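Local coordinates for extracellular protein containing a SCP domain (Bacillus anthracis, PDB 4IFA) that is of unknown function but, as an extracellular protein with an SCP domain, is a vaccine candidate and may contribute to virulence of the anthrax bacillus, at residues 256-261 / 327-332. Numbering follows the deposited sequence.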
loop_
_atom_site.group_PDB
_atom_site.type_symbol
_atom_site.label_atom_id
_atom_site.label_comp_id
_atom_site.label_asym_id
_atom_site.label_seq_id
_atom_site.Cartn_x
_atom_site.Cartn_y
_atom_site.Cartn_z
ATOM N N ASP A 256 13.510 13.627 10.841
ATOM C CA ASP A 256 14.522 14.652 10.508
ATOM C C ASP A 256 14.159 15.350 9.190
ATOM O O ASP A 256 14.187 16.577 9.074
ATOM C CB ASP A 256 15.886 13.974 10.452
ATOM C CG ASP A 256 17.023 14.922 10.172
ATOM O OD1 ASP A 256 16.952 16.098 10.608
ATOM O OD2 ASP A 256 18.012 14.471 9.549
HETATM N N MSE A 257 13.757 14.569 8.190
HETATM C CA MSE A 257 13.343 15.155 6.894
HETATM C C MSE A 257 12.150 16.092 7.018
HETATM O O MSE A 257 12.136 17.177 6.439
HETATM C CB MSE A 257 13.045 14.059 5.869
HETATM C CG MSE A 257 14.284 13.315 5.390
HETATM SE SE MSE A 257 13.914 12.091 3.906
HETATM C CE MSE A 257 12.873 10.805 4.890
ATOM N N LYS A 258 11.161 15.673 7.790
ATOM C CA LYS A 258 9.945 16.471 7.999
ATOM C C LYS A 258 10.295 17.735 8.758
ATOM O O LYS A 258 9.963 18.860 8.339
ATOM C CB LYS A 258 8.947 15.646 8.821
ATOM C CG LYS A 258 7.675 16.356 9.373
ATOM C CD LYS A 258 6.624 16.541 8.376
ATOM C CE LYS A 258 5.411 17.332 8.915
ATOM N NZ LYS A 258 4.704 16.587 9.996
ATOM N N ASP A 259 11.001 17.568 9.870
ATOM C CA ASP A 259 11.315 18.715 10.747
ATOM C C ASP A 259 12.248 19.749 10.098
ATOM O O ASP A 259 12.051 20.969 10.251
ATOM C CB ASP A 259 11.986 18.233 12.027
ATOM C CG ASP A 259 11.035 17.529 13.009
ATOM O OD1 ASP A 259 9.808 17.539 12.818
ATOM O OD2 ASP A 259 11.586 16.991 14.019
ATOM N N ASN A 260 13.236 19.274 9.345
ATOM C CA ASN A 260 14.251 20.135 8.748
ATOM C C ASN A 260 14.118 20.417 7.266
ATOM O O ASN A 260 15.037 20.940 6.632
ATOM C CB ASN A 260 15.630 19.577 9.181
ATOM C CG ASN A 260 15.830 19.709 10.677
ATOM O OD1 ASN A 260 15.721 20.801 11.222
ATOM N ND2 ASN A 260 16.049 18.578 11.359
ATOM N N ASN A 261 12.939 20.111 6.716
ATOM C CA ASN A 261 12.610 20.566 5.364
ATOM C C ASN A 261 13.607 20.219 4.278
ATOM O O ASN A 261 14.016 21.068 3.486
ATOM C CB ASN A 261 12.294 22.050 5.419
ATOM C CG ASN A 261 11.082 22.295 6.235
ATOM O OD1 ASN A 261 9.973 22.133 5.735
ATOM N ND2 ASN A 261 11.266 22.650 7.508
ATOM N N VAL A 327 8.125 5.537 9.682
ATOM C CA VAL A 327 7.186 6.508 9.112
ATOM C C VAL A 327 6.936 7.599 10.138
ATOM O O VAL A 327 6.820 7.319 11.329
ATOM C CB VAL A 327 5.854 5.818 8.704
ATOM C CG1 VAL A 327 4.836 6.835 8.215
ATOM C CG2 VAL A 327 6.119 4.677 7.665
ATOM N N TYR A 328 6.931 8.850 9.665
ATOM C CA TYR A 328 6.642 10.016 10.486
ATOM C C TYR A 328 5.774 10.926 9.624
ATOM O O TYR A 328 6.219 11.418 8.589
ATOM C CB TYR A 328 7.919 10.730 10.932
ATOM C CG TYR A 328 7.687 11.795 11.954
ATOM C CD1 TYR A 328 7.542 11.445 13.279
ATOM C CD2 TYR A 328 7.578 13.118 11.587
ATOM C CE1 TYR A 328 7.323 12.435 14.269
ATOM C CE2 TYR A 328 7.371 14.103 12.547
ATOM C CZ TYR A 328 7.240 13.741 13.880
ATOM O OH TYR A 328 7.013 14.721 14.856
ATOM N N ASP A 329 4.513 11.086 10.020
ATOM C CA ASP A 329 3.507 11.758 9.200
ATOM C C ASP A 329 3.544 11.105 7.801
ATOM O O ASP A 329 3.426 9.889 7.718
ATOM C CB ASP A 329 3.689 13.288 9.209
ATOM C CG ASP A 329 2.401 14.063 8.814
ATOM O OD1 ASP A 329 1.380 13.470 8.363
ATOM O OD2 ASP A 329 2.391 15.294 9.046
ATOM N N LYS A 330 3.715 11.873 6.733
ATOM C CA LYS A 330 3.780 11.281 5.395
ATOM C C LYS A 330 5.185 11.187 4.842
ATOM O O LYS A 330 5.388 11.340 3.654
ATOM C CB LYS A 330 2.793 11.985 4.427
ATOM C CG LYS A 330 1.324 11.802 4.889
ATOM C CD LYS A 330 0.369 12.374 3.882
ATOM C CE LYS A 330 -1.056 12.248 4.372
ATOM N NZ LYS A 330 -1.992 13.051 3.521
ATOM N N PHE A 331 6.163 10.908 5.728
ATOM C CA PHE A 331 7.537 10.633 5.340
ATOM C C PHE A 331 7.754 9.161 5.673
ATOM O O PHE A 331 7.552 8.739 6.815
ATOM C CB PHE A 331 8.534 11.563 6.085
ATOM C CG PHE A 331 8.555 12.967 5.558
ATOM C CD1 PHE A 331 9.585 13.406 4.722
ATOM C CD2 PHE A 331 7.487 13.815 5.803
ATOM C CE1 PHE A 331 9.548 14.667 4.191
ATOM C CE2 PHE A 331 7.471 15.097 5.283
ATOM C CZ PHE A 331 8.501 15.483 4.465
ATOM N N TYR A 332 8.165 8.413 4.662
ATOM C CA TYR A 332 8.309 6.967 4.721
ATOM C C TYR A 332 9.709 6.550 4.365
ATOM O O TYR A 332 10.252 6.963 3.329
ATOM C CB TYR A 332 7.371 6.321 3.667
ATOM C CG TYR A 332 5.930 6.819 3.682
ATOM C CD1 TYR A 332 4.939 6.145 4.402
ATOM C CD2 TYR A 332 5.550 7.929 2.952
ATOM C CE1 TYR A 332 3.638 6.558 4.407
ATOM C CE2 TYR A 332 4.215 8.365 2.968
ATOM C CZ TYR A 332 3.268 7.678 3.684
ATOM O OH TYR A 332 1.957 8.105 3.711
HETATM O O HOH W 1 8.348 16.932 14.843
#
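Lys-258 runs between the rings of Tyr-328 and Phe-331 and ends on Asp-329, touching all three residues with different parts of one chain. Its CB stands over a face of the Phe-331 ring, a CH-pi contact 4.1 Å from the centroid and 23° off the ring normal, and CD passes the rim of the same ring, 3.5 Å from Phe-331 CE2. The CG meets Tyr-328 differently: it lies at the ring edge, near the plane, 3.9 Å from Tyr-328 CE2. With CG anti to the backbone N (chi1 170°), the lysine leaves the helix toward the hairpin, and bends at chi2 and chi4 swing its ammonium to the aspartate. There NZ donates to Asp-329 OD2 at 2.8 Å, a salt bridge that uses the anti lone pair, away from the other carboxylate oxygen. One helical residue earlier, Met-257, a selenomethionine, packs its CB 3.7 Å from Phe-331 CD1.

Beyond the lysine, one water joins Asp-259 OD1 to Tyr-328 OH, 2.6 Å from each; it donates to the carboxylate, whose other oxygen pairs with Lys-255.

The lysine's partners are presented by a type II' turn from Tyr-328 to Phe-331, closed by paired backbone bonds between those two residues. Glu-217 of helix 210-234 takes a hydrogen bond from the backbone N of Asp-329. The contact thus joins the C-terminal end of helix 244-260 to the hairpin of strands 322-328 and 331-338, helix against sheet within the SCP domain, near the surface.

Chemically, the lysine's methylenes are spent on aromatic rings and its charge on a carboxylate, so dispersion and ion pairing probably act together to fix one side chain against the hairpin, while the water makes a second, separate polar link, from Asp-259 to Tyr-328.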